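Local coordinates for protein branched-chain alpha-ketoacid decarboxylase (Lactococcus lactis, PDB 2VBF) that probably decarboxylates branched-chain and aromatic alpha-keto acids to aldehydes, using thiamine diphosphate and a magnesium ion as cofactors, at residues T390-S403 with E443-L455. Residues are numbered along the deposited sequence; the frame is centred on the assembly and turned at random.
Sequences TQSNETIVAEQGTS and ESRHLLFIGDGSL. With MG (magnesium ion), chain E; TPP (thiamine diphosphate), chain F.
Thr395 and Val397 exchange backbone hydrogen bonds with Arg445, Leu447 and Phe449, and Glu399 N extends the parallel ladder to Phe449 O. Where the strands start, Thr395 OG1, anti to its carbonyl carbon (chi1 -60°), is hydrogen-bonded to Ser444 OG at 2.8 Å, and a water links Ser444 OG to Asn393 OD1. At the other end both segments turn into helices at the cofactor diphosphate: Ser454 OG donates to TPP O1A (2.6 Å), Thr402 OG1 to TPP O2B, and Asp452 OD1 binds the magnesium ion with Asn479, Gly481, two diphosphate oxygens and a water. Strands 394-398 and 445-451 are neighbours in the six-stranded parallel sheet of the C-terminal cofactor-binding domain, their C-terminal ends carrying this site. On one sheet face, Thr395 CB sits over the His446 ring, 3.5 Å from its centroid, in a CH-pi contact. His446 ND1 donates to Ser444 O, which lies in the ring plane, and NE2 is hydrogen-bonded to Ser437 OG, fixing the ring's rotation; an alanine in place of His446 would probably leave Thr395 CB without its aromatic face and Ser444 O and Ser437 without the imidazole. Val397 CG1 packs on Leu448 CD1 (3.9 Å). On the reverse face, Ile396 CG2 touches the Phe449 ring edge at CD2 (4.2 Å).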
loop_
_atom_site.group_PDB
_atom_site.type_symbol
_atom_site.label_atom_id
_atom_site.label_comp_id
_atom_site.label_asym_id
_atom_site.label_seq_id
_atom_site.Cartn_x
_atom_site.Cartn_y
_atom_site.Cartn_z
ATOM N N THR A 390 6.092 31.324 10.228
ATOM C CA THR A 390 4.879 30.580 10.562
ATOM C C THR A 390 4.042 31.462 11.488
ATOM O O THR A 390 4.585 32.210 12.309
ATOM C CB THR A 390 5.182 29.189 11.185
ATOM O OG1 THR A 390 5.672 28.307 10.165
ATOM C CG2 THR A 390 3.940 28.561 11.771
ATOM N N GLN A 391 2.724 31.402 11.299
ATOM C CA GLN A 391 1.770 32.233 12.027
ATOM C C GLN A 391 0.974 31.426 13.057
ATOM O O GLN A 391 1.067 30.197 13.126
ATOM C CB GLN A 391 0.791 32.870 11.026
ATOM C CG GLN A 391 1.462 33.780 10.003
ATOM C CD GLN A 391 0.528 34.249 8.892
ATOM O OE1 GLN A 391 -0.672 33.966 8.894
ATOM N NE2 GLN A 391 1.087 34.985 7.933
ATOM N N SER A 392 0.197 32.137 13.865
ATOM C CA SER A 392 -0.784 31.503 14.743
ATOM C C SER A 392 -1.873 30.792 13.929
ATOM O O SER A 392 -2.090 31.107 12.748
ATOM C CB SER A 392 -1.430 32.552 15.647
ATOM O OG SER A 392 -2.095 33.531 14.867
ATOM N N ASN A 393 -2.562 29.847 14.567
ATOM C CA ASN A 393 -3.631 29.059 13.948
ATOM C C ASN A 393 -3.198 28.373 12.644
ATOM O O ASN A 393 -3.933 28.367 11.657
ATOM C CB ASN A 393 -4.889 29.919 13.711
ATOM C CG ASN A 393 -6.167 29.074 13.450
ATOM O OD1 ASN A 393 -6.339 27.960 13.977
ATOM N ND2 ASN A 393 -7.072 29.624 12.648
ATOM N N GLU A 394 -1.994 27.820 12.641
ATOM C CA GLU A 394 -1.520 26.980 11.528
ATOM C C GLU A 394 -1.207 25.583 12.016
ATOM O O GLU A 394 -0.992 25.371 13.206
ATOM C CB GLU A 394 -0.245 27.550 10.911
ATOM C CG GLU A 394 -0.438 28.850 10.182
ATOM C CD GLU A 394 0.847 29.365 9.552
ATOM O OE1 GLU A 394 1.954 29.102 10.075
ATOM O OE2 GLU A 394 0.750 30.053 8.543
ATOM N N THR A 395 -1.183 24.639 11.077
ATOM C CA THR A 395 -0.754 23.276 11.359
ATOM C C THR A 395 0.456 22.984 10.471
ATOM O O THR A 395 0.367 23.114 9.238
ATOM C CB THR A 395 -1.893 22.247 11.134
ATOM O OG1 THR A 395 -2.993 22.547 12.006
ATOM C CG2 THR A 395 -1.406 20.823 11.434
ATOM N N ILE A 396 1.578 22.640 11.105
ATOM C CA ILE A 396 2.801 22.241 10.397
ATOM C C ILE A 396 2.835 20.720 10.316
ATOM O O ILE A 396 2.715 20.037 11.332
ATOM C CB ILE A 396 4.079 22.767 11.083
ATOM C CG1 ILE A 396 4.191 24.295 10.916
ATOM C CG2 ILE A 396 5.319 22.087 10.498
ATOM C CD1 ILE A 396 5.530 24.890 11.389
ATOM N N VAL A 397 2.986 20.199 9.107
ATOM C CA VAL A 397 3.066 18.749 8.896
ATOM C C VAL A 397 4.435 18.470 8.284
ATOM O O VAL A 397 4.817 19.113 7.297
ATOM C CB VAL A 397 1.927 18.238 7.981
ATOM C CG1 VAL A 397 1.919 16.706 7.927
ATOM C CG2 VAL A 397 0.563 18.785 8.406
ATOM N N ALA A 398 5.192 17.550 8.880
ATOM C CA ALA A 398 6.587 17.330 8.466
ATOM C C ALA A 398 6.952 15.852 8.320
ATOM O O ALA A 398 6.830 15.069 9.259
ATOM C CB ALA A 398 7.543 18.020 9.407
ATOM N N GLU A 399 7.433 15.506 7.131
ATOM C CA GLU A 399 7.724 14.119 6.779
ATOM C C GLU A 399 9.075 13.662 7.338
ATOM O O GLU A 399 10.009 14.456 7.478
ATOM C CB GLU A 399 7.729 13.977 5.257
ATOM C CG GLU A 399 7.875 12.540 4.727
ATOM C CD GLU A 399 6.807 11.638 5.287
ATOM O OE1 GLU A 399 5.724 11.564 4.680
ATOM O OE2 GLU A 399 7.052 11.024 6.344
ATOM N N GLN A 400 9.167 12.372 7.649
ATOM C CA GLN A 400 10.446 11.742 8.000
ATOM C C GLN A 400 11.487 12.066 6.918
ATOM O O GLN A 400 11.201 11.981 5.725
ATOM C CB GLN A 400 10.272 10.224 8.167
ATOM C CG GLN A 400 9.352 9.832 9.336
ATOM C CD GLN A 400 9.814 10.427 10.654
ATOM O OE1 GLN A 400 10.860 10.048 11.191
ATOM N NE2 GLN A 400 9.035 11.368 11.188
ATOM N N GLY A 401 12.680 12.442 7.373
ATOM C CA GLY A 401 13.691 13.047 6.522
ATOM C C GLY A 401 14.115 14.391 7.070
ATOM O O GLY A 401 13.855 14.725 8.229
ATOM N N THR A 402 14.791 15.180 6.237
ATOM C CA THR A 402 15.261 16.492 6.693
ATOM C C THR A 402 14.102 17.334 7.224
ATOM O O THR A 402 14.286 18.079 8.180
ATOM C CB THR A 402 16.049 17.254 5.601
ATOM O OG1 THR A 402 15.202 17.575 4.491
ATOM C CG2 THR A 402 17.249 16.432 5.139
ATOM N N SER A 403 12.929 17.211 6.610
ATOM C CA SER A 403 11.753 18.010 7.023
ATOM C C SER A 403 11.368 17.789 8.494
ATOM O O SER A 403 11.247 18.748 9.265
ATOM C CB SER A 403 10.555 17.727 6.124
ATOM O OG SER A 403 10.745 18.181 4.799
ATOM N N GLU A 443 -10.213 25.954 9.118
ATOM C CA GLU A 443 -9.786 27.238 9.675
ATOM C C GLU A 443 -8.312 27.276 10.089
ATOM O O GLU A 443 -7.795 28.346 10.435
ATOM C CB GLU A 443 -10.663 27.631 10.873
ATOM C CG GLU A 443 -12.175 27.566 10.616
ATOM C CD GLU A 443 -12.647 28.494 9.513
ATOM O OE1 GLU A 443 -11.967 29.505 9.229
ATOM O OE2 GLU A 443 -13.714 28.218 8.929
ATOM N N SER A 444 -7.632 26.127 10.061
ATOM C CA SER A 444 -6.217 26.058 10.432
ATOM C C SER A 444 -5.422 25.815 9.159
ATOM O O SER A 444 -5.541 24.750 8.567
ATOM C CB SER A 444 -5.954 24.942 11.452
ATOM O OG SER A 444 -4.570 24.861 11.754
ATOM N N ARG A 445 -4.644 26.811 8.733
ATOM C CA ARG A 445 -3.871 26.723 7.485
ATOM C C ARG A 445 -2.756 25.706 7.666
ATOM O O ARG A 445 -1.901 25.868 8.525
ATOM C CB ARG A 445 -3.265 28.075 7.076
ATOM C CG ARG A 445 -2.678 28.127 5.637
ATOM C CD ARG A 445 -3.708 28.648 4.665
ATOM N NE ARG A 445 -3.381 28.487 3.245
ATOM C CZ ARG A 445 -2.949 29.456 2.436
ATOM N NH1 ARG A 445 -2.704 30.680 2.899
ATOM N NH2 ARG A 445 -2.742 29.199 1.149
ATOM N N HIS A 446 -2.764 24.686 6.817
ATOM C CA HIS A 446 -1.749 23.648 6.838
ATOM C C HIS A 446 -0.562 23.970 5.947
ATOM O O HIS A 446 -0.727 24.327 4.765
ATOM C CB HIS A 446 -2.356 22.301 6.465
ATOM C CG HIS A 446 -3.177 21.705 7.563
ATOM N ND1 HIS A 446 -4.223 22.387 8.157
ATOM C CD2 HIS A 446 -3.113 20.499 8.179
ATOM C CE1 HIS A 446 -4.766 21.620 9.090
ATOM N NE2 HIS A 446 -4.101 20.476 9.134
ATOM N N LEU A 447 0.616 23.834 6.539
ATOM C CA LEU A 447 1.892 23.949 5.868
ATOM C C LEU A 447 2.555 22.573 5.904
ATOM O O LEU A 447 2.844 22.052 6.982
ATOM C CB LEU A 447 2.774 24.971 6.583
ATOM C CG LEU A 447 2.473 26.455 6.302
ATOM C CD1 LEU A 447 1.110 26.888 6.831
ATOM C CD2 LEU A 447 3.569 27.305 6.891
ATOM N N LEU A 448 2.751 21.985 4.720
ATOM C CA LEU A 448 3.393 20.672 4.560
ATOM C C LEU A 448 4.832 20.793 4.093
ATOM O O LEU A 448 5.108 21.476 3.114
ATOM C CB LEU A 448 2.631 19.833 3.534
ATOM C CG LEU A 448 3.236 18.479 3.140
ATOM C CD1 LEU A 448 3.290 17.543 4.361
ATOM C CD2 LEU A 448 2.471 17.854 1.997
ATOM N N PHE A 449 5.720 20.085 4.783
ATOM C CA PHE A 449 7.092 19.923 4.367
ATOM C C PHE A 449 7.329 18.441 4.134
ATOM O O PHE A 449 7.322 17.645 5.083
ATOM C CB PHE A 449 8.035 20.468 5.429
ATOM C CG PHE A 449 7.834 21.944 5.687
ATOM C CD1 PHE A 449 8.503 22.888 4.922
ATOM C CD2 PHE A 449 6.936 22.376 6.643
ATOM C CE1 PHE A 449 8.299 24.242 5.132
ATOM C CE2 PHE A 449 6.732 23.732 6.858
ATOM C CZ PHE A 449 7.415 24.661 6.098
ATOM N N ILE A 450 7.515 18.090 2.867
ATOM C CA ILE A 450 7.710 16.706 2.447
ATOM C C ILE A 450 8.889 16.612 1.474
ATOM O O ILE A 450 9.078 17.486 0.625
ATOM C CB ILE A 450 6.410 16.119 1.842
ATOM C CG1 ILE A 450 6.575 14.618 1.559
ATOM C CG2 ILE A 450 5.972 16.871 0.569
ATOM C CD1 ILE A 450 5.247 13.918 1.250
ATOM N N GLY A 451 9.697 15.565 1.619
ATOM C CA GLY A 451 10.828 15.346 0.748
ATOM C C GLY A 451 10.402 14.836 -0.624
ATOM O O GLY A 451 9.320 14.267 -0.793
ATOM N N ASP A 452 11.262 15.051 -1.613
ATOM C CA ASP A 452 11.070 14.479 -2.932
ATOM C C ASP A 452 10.851 12.959 -2.919
ATOM O O ASP A 452 9.917 12.459 -3.545
ATOM C CB ASP A 452 12.229 14.858 -3.881
ATOM C CG ASP A 452 13.637 14.589 -3.314
ATOM O OD1 ASP A 452 13.855 14.319 -2.108
ATOM O OD2 ASP A 452 14.577 14.682 -4.123
ATOM N N GLY A 453 11.670 12.244 -2.167
ATOM C CA GLY A 453 11.600 10.791 -2.131
ATOM C C GLY A 453 10.304 10.303 -1.528
ATOM O O GLY A 453 9.753 9.304 -1.979
ATOM N N SER A 454 9.826 11.018 -0.503
ATOM C CA SER A 454 8.589 10.662 0.206
ATOM C C SER A 454 7.352 11.020 -0.590
ATOM O O SER A 454 6.379 10.255 -0.620
ATOM C CB SER A 454 8.550 11.356 1.566
ATOM O OG SER A 454 9.581 10.881 2.418
ATOM N N LEU A 455 7.366 12.183 -1.248
ATOM C CA LEU A 455 6.241 12.568 -2.125
ATOM C C LEU A 455 5.951 11.507 -3.187
ATOM O O LEU A 455 4.809 11.266 -3.516
ATOM C CB LEU A 455 6.497 13.915 -2.811
ATOM C CG LEU A 455 5.392 14.356 -3.788
ATOM C CD1 LEU A 455 4.069 14.673 -3.062
ATOM C CD2 LEU A 455 5.851 15.560 -4.625
HETATM MG MG MG E . 15.019 14.066 -0.536
HETATM N "N1'" TPP F . 9.642 3.067 3.224
HETATM C "C2'" TPP F . 8.643 3.531 4.041
HETATM C CM2 TPP F . 7.214 3.227 3.689
HETATM N "N3'" TPP F . 8.972 4.248 5.164
HETATM C "C4'" TPP F . 10.288 4.503 5.483
HETATM N "N4'" TPP F . 10.553 5.178 6.578
HETATM C "C5'" TPP F . 11.313 4.056 4.642
HETATM C "C6'" TPP F . 10.982 3.329 3.507
HETATM C "C7'" TPP F . 12.766 4.348 4.942
HETATM N N3 TPP F . 13.084 5.768 4.819
HETATM C C2 TPP F . 13.137 6.694 5.845
HETATM S S1 TPP F . 13.527 8.205 5.423
HETATM C C5 TPP F . 13.692 7.728 3.882
HETATM C C4 TPP F . 13.433 6.376 3.655
HETATM C CM4 TPP F . 13.521 5.687 2.320
HETATM C C6 TPP F . 14.124 8.765 2.865
HETATM C C7 TPP F . 13.182 9.950 2.725
HETATM O O7 TPP F . 13.736 10.773 1.727
HETATM P PA TPP F . 13.137 12.213 1.391
HETATM O O1A TPP F . 11.628 12.215 1.479
HETATM O O2A TPP F . 13.633 12.606 0.012
HETATM O O3A TPP F . 13.694 13.118 2.610
HETATM P PB TPP F . 15.098 13.929 2.692
HETATM O O1B TPP F . 15.831 13.365 3.876
HETATM O O2B TPP F . 14.715 15.357 2.959
HETATM O O3B TPP F . 15.866 13.794 1.406
HETATM O O HOH W 1 -4.622 25.760 14.330
HETATM O O HOH W 2 -5.152 29.710 9.585
HETATM O O HOH W 3 10.713 13.714 3.654
HETATM O O HOH W 4 13.894 15.628 0.346
#